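Local coordinates for predicted ATPase involved in replication control, Cdc46/Mcm family (Methanopyrus kandleri AV19, PDB 3F8T), which probably binds ATP and single-stranded DNA and may act as a DNA helicase of the MCM family in replication, at residues 97-111 with 162-176. The protein carries 2 engineered substitutions. Numbering follows the deposited sequence.
Sequences RFRGLPHRFRRVERI and EILGIVRSATLDALE
Strand 97-99 comes nearest segment 162-176 at Arg97 and Leu175, whose CA atoms lie 6.7 Å apart, and the chain then runs through a 3-10 turn and loop to meet the hairpin of strands 162-168 and 171-174 where Ile111 passes Ala170. At the corner that follows this hairpin, Leu175 N and Glu176 N both bond to Leu164 O, a classic beta bulge that presents both side chains to strand 97-99. Bent at chi2 (-69°), Arg97 lays its guanidinium over the Leu175 carbonyl, with O 3.0 Å from CZ above the centre of one face and no N-H aimed at it. An alanine at Arg97 would remove this plate and is likely to leave the Leu175 carbonyl and one flank of the Glu176 carboxylate uncovered. Glu176 OE2 takes Arg99 NE through its syn lone pair at 3.2 Å, a salt bridge with the two planes nearly perpendicular (86°), and a water links the same oxygen to Phe98 N. The contact thus joins the N-terminal domain, where Arg97 and Arg99 pair with strand 55-58, to the OB fold. Tip to tip, Leu101 CD1 meets Leu164 CD1 at 3.8 Å, both side chains also touching Leu118. Farther along, Ile111 CD1 reaches Ala170 O at 3.6 Å, beside Val167.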
loop_
_atom_site.group_PDB
_atom_site.type_symbol
_atom_site.label_atom_id
_atom_site.label_comp_id
_atom_site.label_asym_id
_atom_site.label_seq_id
_atom_site.Cartn_x
_atom_site.Cartn_y
_atom_site.Cartn_z
ATOM N N ARG A 97 -18.063 -9.181 21.430
ATOM C CA ARG A 97 -17.467 -9.255 20.110
ATOM C C ARG A 97 -18.274 -10.234 19.275
ATOM O O ARG A 97 -18.846 -11.196 19.802
ATOM C CB ARG A 97 -16.008 -9.714 20.198
ATOM C CG ARG A 97 -15.071 -8.767 20.981
ATOM C CD ARG A 97 -14.829 -7.430 20.259
ATOM N NE ARG A 97 -13.879 -6.580 20.979
ATOM C CZ ARG A 97 -14.208 -5.500 21.687
ATOM N NH1 ARG A 97 -15.471 -5.107 21.778
ATOM N NH2 ARG A 97 -13.260 -4.799 22.302
ATOM N N PHE A 98 -18.324 -9.982 17.978
ATOM C CA PHE A 98 -18.957 -10.906 17.062
ATOM C C PHE A 98 -17.900 -11.444 16.105
ATOM O O PHE A 98 -17.023 -10.702 15.644
ATOM C CB PHE A 98 -20.086 -10.225 16.279
ATOM C CG PHE A 98 -21.177 -9.641 17.143
ATOM C CD1 PHE A 98 -21.057 -8.349 17.666
ATOM C CD2 PHE A 98 -22.342 -10.366 17.403
ATOM C CE1 PHE A 98 -22.078 -7.791 18.456
ATOM C CE2 PHE A 98 -23.371 -9.817 18.189
ATOM C CZ PHE A 98 -23.233 -8.532 18.718
ATOM N N ARG A 99 -17.994 -12.737 15.813
ATOM C CA ARG A 99 -17.141 -13.372 14.820
ATOM C C ARG A 99 -18.037 -14.021 13.779
ATOM O O ARG A 99 -19.223 -14.285 14.038
ATOM C CB ARG A 99 -16.237 -14.430 15.476
ATOM C CG ARG A 99 -15.466 -13.947 16.715
ATOM C CD ARG A 99 -14.360 -12.945 16.355
ATOM N NE ARG A 99 -14.024 -12.027 17.452
ATOM C CZ ARG A 99 -13.129 -12.269 18.415
ATOM N NH1 ARG A 99 -12.463 -13.417 18.450
ATOM N NH2 ARG A 99 -12.905 -11.356 19.361
ATOM N N GLY A 100 -17.471 -14.267 12.601
ATOM C CA GLY A 100 -18.148 -15.045 11.576
ATOM C C GLY A 100 -19.316 -14.345 10.925
ATOM O O GLY A 100 -20.368 -14.951 10.719
ATOM N N LEU A 101 -19.134 -13.064 10.597
ATOM C CA LEU A 101 -20.113 -12.305 9.815
ATOM C C LEU A 101 -20.471 -13.020 8.526
ATOM O O LEU A 101 -19.571 -13.460 7.813
ATOM C CB LEU A 101 -19.561 -10.914 9.453
ATOM C CG LEU A 101 -19.642 -9.790 10.481
ATOM C CD1 LEU A 101 -18.894 -10.162 11.759
ATOM C CD2 LEU A 101 -19.076 -8.493 9.884
ATOM N N PRO A 102 -21.780 -13.154 8.225
ATOM C CA PRO A 102 -22.175 -13.585 6.881
ATOM C C PRO A 102 -21.525 -12.702 5.810
ATOM O O PRO A 102 -21.308 -11.500 6.023
ATOM C CB PRO A 102 -23.691 -13.410 6.884
ATOM C CG PRO A 102 -24.081 -13.570 8.310
ATOM C CD PRO A 102 -22.950 -12.936 9.097
ATOM N N HIS A 103 -21.225 -13.309 4.666
ATOM C CA HIS A 103 -20.369 -12.695 3.654
ATOM C C HIS A 103 -20.840 -11.322 3.166
ATOM O O HIS A 103 -20.014 -10.439 2.904
ATOM C CB HIS A 103 -20.154 -13.653 2.477
ATOM C CG HIS A 103 -19.136 -13.168 1.491
ATOM N ND1 HIS A 103 -17.779 -13.321 1.685
ATOM C CD2 HIS A 103 -19.276 -12.511 0.316
ATOM C CE1 HIS A 103 -17.127 -12.792 0.665
ATOM N NE2 HIS A 103 -18.011 -12.294 -0.181
ATOM N N ARG A 104 -22.155 -11.137 3.078
ATOM C CA ARG A 104 -22.730 -9.879 2.590
ATOM C C ARG A 104 -22.534 -8.689 3.537
ATOM O O ARG A 104 -22.691 -7.537 3.121
ATOM C CB ARG A 104 -24.217 -10.047 2.239
ATOM C CG ARG A 104 -25.083 -10.444 3.402
ATOM C CD ARG A 104 -26.569 -10.246 3.136
ATOM N NE ARG A 104 -26.991 -8.863 3.352
ATOM C CZ ARG A 104 -28.169 -8.512 3.861
ATOM N NH1 ARG A 104 -29.039 -9.444 4.239
ATOM N NH2 ARG A 104 -28.471 -7.226 4.018
ATOM N N PHE A 105 -22.198 -8.962 4.800
ATOM C CA PHE A 105 -21.967 -7.892 5.781
ATOM C C PHE A 105 -20.486 -7.486 5.864
ATOM O O PHE A 105 -20.120 -6.582 6.630
ATOM C CB PHE A 105 -22.486 -8.291 7.171
ATOM C CG PHE A 105 -23.972 -8.559 7.215
ATOM C CD1 PHE A 105 -24.469 -9.830 6.941
ATOM C CD2 PHE A 105 -24.869 -7.544 7.533
ATOM C CE1 PHE A 105 -25.856 -10.082 6.977
ATOM C CE2 PHE A 105 -26.245 -7.788 7.573
ATOM C CZ PHE A 105 -26.730 -9.066 7.295
ATOM N N ARG A 106 -19.642 -8.153 5.081
ATOM C CA ARG A 106 -18.188 -7.905 5.118
ATOM C C ARG A 106 -17.737 -6.982 3.987
ATOM O O ARG A 106 -18.262 -7.054 2.871
ATOM C CB ARG A 106 -17.403 -9.218 5.036
ATOM C CG ARG A 106 -17.713 -10.225 6.133
ATOM C CD ARG A 106 -16.652 -11.313 6.186
ATOM N NE ARG A 106 -17.160 -12.541 6.792
ATOM C CZ ARG A 106 -16.396 -13.502 7.313
ATOM N NH1 ARG A 106 -15.069 -13.381 7.320
ATOM N NH2 ARG A 106 -16.962 -14.585 7.844
ATOM N N ARG A 107 -16.752 -6.132 4.284
ATOM C CA ARG A 107 -16.179 -5.196 3.311
ATOM C C ARG A 107 -17.249 -4.388 2.582
ATOM O O ARG A 107 -17.259 -4.314 1.352
ATOM C CB ARG A 107 -15.291 -5.938 2.310
ATOM C CG ARG A 107 -14.104 -6.629 2.956
ATOM C CD ARG A 107 -13.396 -7.540 1.963
ATOM N NE ARG A 107 -12.360 -8.322 2.631
ATOM C CZ ARG A 107 -12.530 -9.554 3.112
ATOM N NH1 ARG A 107 -13.702 -10.180 2.991
ATOM N NH2 ARG A 107 -11.514 -10.163 3.713
ATOM N N VAL A 108 -18.147 -3.801 3.365
ATOM C CA VAL A 108 -19.276 -3.030 2.863
ATOM C C VAL A 108 -18.788 -1.764 2.154
ATOM O O VAL A 108 -18.005 -0.985 2.697
ATOM C CB VAL A 108 -20.267 -2.687 4.012
ATOM C CG1 VAL A 108 -21.230 -1.589 3.606
ATOM C CG2 VAL A 108 -21.036 -3.935 4.440
ATOM N N GLU A 109 -19.260 -1.580 0.926
ATOM C CA GLU A 109 -18.829 -0.468 0.096
ATOM C C GLU A 109 -19.631 0.812 0.326
ATOM O O GLU A 109 -19.153 1.904 0.003
ATOM C CB GLU A 109 -18.851 -0.887 -1.378
ATOM C CG GLU A 109 -17.867 -2.011 -1.688
ATOM C CD GLU A 109 -17.775 -2.335 -3.170
ATOM O OE1 GLU A 109 -18.134 -1.465 -3.997
ATOM O OE2 GLU A 109 -17.335 -3.461 -3.502
ATOM N N ARG A 110 -20.843 0.672 0.875
ATOM C CA ARG A 110 -21.724 1.805 1.189
ATOM C C ARG A 110 -22.385 1.592 2.550
ATOM O O ARG A 110 -23.302 0.796 2.661
ATOM C CB ARG A 110 -22.811 1.984 0.109
ATOM C CG ARG A 110 -22.308 2.509 -1.230
ATOM C CD ARG A 110 -21.559 3.827 -1.068
ATOM N NE ARG A 110 -20.736 4.123 -2.240
ATOM C CZ ARG A 110 -21.114 4.923 -3.230
ATOM N NH1 ARG A 110 -22.299 5.522 -3.186
ATOM N NH2 ARG A 110 -20.308 5.129 -4.261
ATOM N N ILE A 111 -21.929 2.301 3.581
ATOM C CA ILE A 111 -22.367 1.991 4.962
ATOM C C ILE A 111 -23.736 2.559 5.376
ATOM O O ILE A 111 -24.397 2.015 6.258
ATOM C CB ILE A 111 -21.315 2.379 6.045
ATOM C CG1 ILE A 111 -21.183 3.901 6.182
ATOM C CG2 ILE A 111 -19.957 1.714 5.760
ATOM C CD1 ILE A 111 -21.007 4.370 7.641
ATOM N N GLU A 162 -9.017 -3.639 8.500
ATOM C CA GLU A 162 -10.397 -4.095 8.514
ATOM C C GLU A 162 -10.988 -3.761 9.878
ATOM O O GLU A 162 -10.389 -4.059 10.931
ATOM C CB GLU A 162 -10.541 -5.590 8.199
ATOM C CG GLU A 162 -12.016 -6.016 8.020
ATOM C CD GLU A 162 -12.207 -7.410 7.416
ATOM O OE1 GLU A 162 -11.291 -8.255 7.536
ATOM O OE2 GLU A 162 -13.298 -7.668 6.836
ATOM N N ILE A 163 -12.147 -3.108 9.858
ATOM C CA ILE A 163 -12.794 -2.668 11.093
ATOM C C ILE A 163 -14.165 -3.288 11.168
ATOM O O ILE A 163 -14.995 -3.125 10.265
ATOM C CB ILE A 163 -12.949 -1.126 11.196
ATOM C CG1 ILE A 163 -11.604 -0.425 11.035
ATOM C CG2 ILE A 163 -13.583 -0.713 12.566
ATOM C CD1 ILE A 163 -11.672 1.099 11.160
ATOM N N LEU A 164 -14.397 -4.001 12.257
ATOM C CA LEU A 164 -15.703 -4.547 12.542
ATOM C C LEU A 164 -16.417 -3.585 13.475
ATOM O O LEU A 164 -15.799 -3.022 14.379
ATOM C CB LEU A 164 -15.532 -5.895 13.203
ATOM C CG LEU A 164 -16.521 -6.946 12.753
ATOM C CD1 LEU A 164 -15.752 -8.190 12.324
ATOM C CD2 LEU A 164 -17.450 -7.239 13.904
ATOM N N GLY A 165 -17.716 -3.398 13.262
ATOM C CA GLY A 165 -18.465 -2.462 14.069
ATOM C C GLY A 165 -19.946 -2.457 13.789
ATOM O O GLY A 165 -20.431 -3.187 12.947
ATOM N N ILE A 166 -20.656 -1.596 14.501
ATOM C CA ILE A 166 -22.077 -1.414 14.269
ATOM C C ILE A 166 -22.314 0.023 13.739
ATOM O O ILE A 166 -21.801 0.991 14.297
ATOM C CB ILE A 166 -22.898 -1.719 15.548
ATOM C CG1 ILE A 166 -22.796 -3.223 15.897
ATOM C CG2 ILE A 166 -24.366 -1.367 15.320
ATOM C CD1 ILE A 166 -23.259 -3.560 17.326
ATOM N N VAL A 167 -23.066 0.135 12.653
ATOM C CA VAL A 167 -23.337 1.425 12.012
ATOM C C VAL A 167 -24.397 2.170 12.812
ATOM O O VAL A 167 -25.443 1.610 13.121
ATOM C CB VAL A 167 -23.847 1.239 10.570
ATOM C CG1 VAL A 167 -24.122 2.598 9.891
ATOM C CG2 VAL A 167 -22.862 0.432 9.758
ATOM N N ARG A 168 -24.111 3.424 13.163
ATOM C CA ARG A 168 -25.076 4.288 13.822
ATOM C C ARG A 168 -25.019 5.673 13.192
ATOM O O ARG A 168 -24.043 6.413 13.379
ATOM C CB ARG A 168 -24.806 4.359 15.329
ATOM C CG ARG A 168 -25.037 3.032 16.042
ATOM C CD ARG A 168 -25.118 3.189 17.548
ATOM N NE ARG A 168 -25.459 1.925 18.205
ATOM C CZ ARG A 168 -24.578 0.979 18.535
ATOM N NH1 ARG A 168 -23.282 1.123 18.248
ATOM N NH2 ARG A 168 -25.000 -0.129 19.136
ATOM N N SER A 169 -26.059 5.996 12.422
ATOM C CA SER A 169 -26.188 7.277 11.715
ATOM C C SER A 169 -24.923 7.668 10.947
ATOM O O SER A 169 -24.232 8.632 11.302
ATOM C CB SER A 169 -26.627 8.391 12.672
ATOM O OG SER A 169 -27.862 8.059 13.298
ATOM N N ALA A 170 -24.627 6.898 9.903
ATOM C CA ALA A 170 -23.497 7.162 9.004
ATOM C C ALA A 170 -22.120 7.176 9.682
ATOM O O ALA A 170 -21.151 7.673 9.095
ATOM C CB ALA A 170 -23.729 8.466 8.188
ATOM N N THR A 171 -22.040 6.643 10.902
ATOM C CA THR A 171 -20.767 6.416 11.603
ATOM C C THR A 171 -20.655 4.949 12.037
ATOM O O THR A 171 -21.617 4.361 12.553
ATOM C CB THR A 171 -20.599 7.350 12.837
ATOM O OG1 THR A 171 -20.525 8.720 12.405
ATOM C CG2 THR A 171 -19.327 7.019 13.628
ATOM N N LEU A 172 -19.476 4.365 11.833
ATOM C CA LEU A 172 -19.215 3.011 12.279
ATOM C C LEU A 172 -18.658 3.069 13.689
ATOM O O LEU A 172 -17.612 3.683 13.918
ATOM C CB LEU A 172 -18.218 2.309 11.335
ATOM C CG LEU A 172 -17.941 0.826 11.621
ATOM C CD1 LEU A 172 -19.193 -0.005 11.318
ATOM C CD2 LEU A 172 -16.771 0.325 10.810
ATOM N N ASP A 173 -19.368 2.456 14.636
ATOM C CA ASP A 173 -18.860 2.299 15.987
ATOM C C ASP A 173 -18.005 1.046 16.045
ATOM O O ASP A 173 -18.517 -0.067 16.051
ATOM C CB ASP A 173 -20.011 2.217 17.006
ATOM C CG ASP A 173 -20.596 3.579 17.313
ATOM O OD1 ASP A 173 -19.849 4.424 17.853
ATOM O OD2 ASP A 173 -21.791 3.806 17.027
ATOM N N ALA A 174 -16.697 1.241 16.102
ATOM C CA ALA A 174 -15.747 0.150 16.024
ATOM C C ALA A 174 -15.851 -0.796 17.221
ATOM O O ALA A 174 -15.924 -0.354 18.379
ATOM C CB ALA A 174 -14.310 0.711 15.875
ATOM N N LEU A 175 -15.869 -2.091 16.920
ATOM C CA LEU A 175 -15.774 -3.157 17.924
ATOM C C LEU A 175 -14.381 -3.787 17.931
ATOM O O LEU A 175 -13.867 -4.170 18.977
ATOM C CB LEU A 175 -16.811 -4.245 17.639
ATOM C CG LEU A 175 -18.273 -3.858 17.866
ATOM C CD1 LEU A 175 -19.177 -4.888 17.201
ATOM C CD2 LEU A 175 -18.600 -3.720 19.365
ATOM N N GLU A 176 -13.789 -3.914 16.746
ATOM C CA GLU A 176 -12.398 -4.361 16.625
ATOM C C GLU A 176 -11.748 -3.826 15.351
ATOM O O GLU A 176 -12.432 -3.504 14.380
ATOM C CB GLU A 176 -12.232 -5.892 16.715
ATOM C CG GLU A 176 -13.350 -6.749 16.159
ATOM C CD GLU A 176 -13.139 -8.248 16.448
ATOM O OE1 GLU A 176 -12.090 -8.799 16.038
ATOM O OE2 GLU A 176 -14.024 -8.880 17.075
HETATM O O HOH W 1 -16.602 -8.079 16.890
#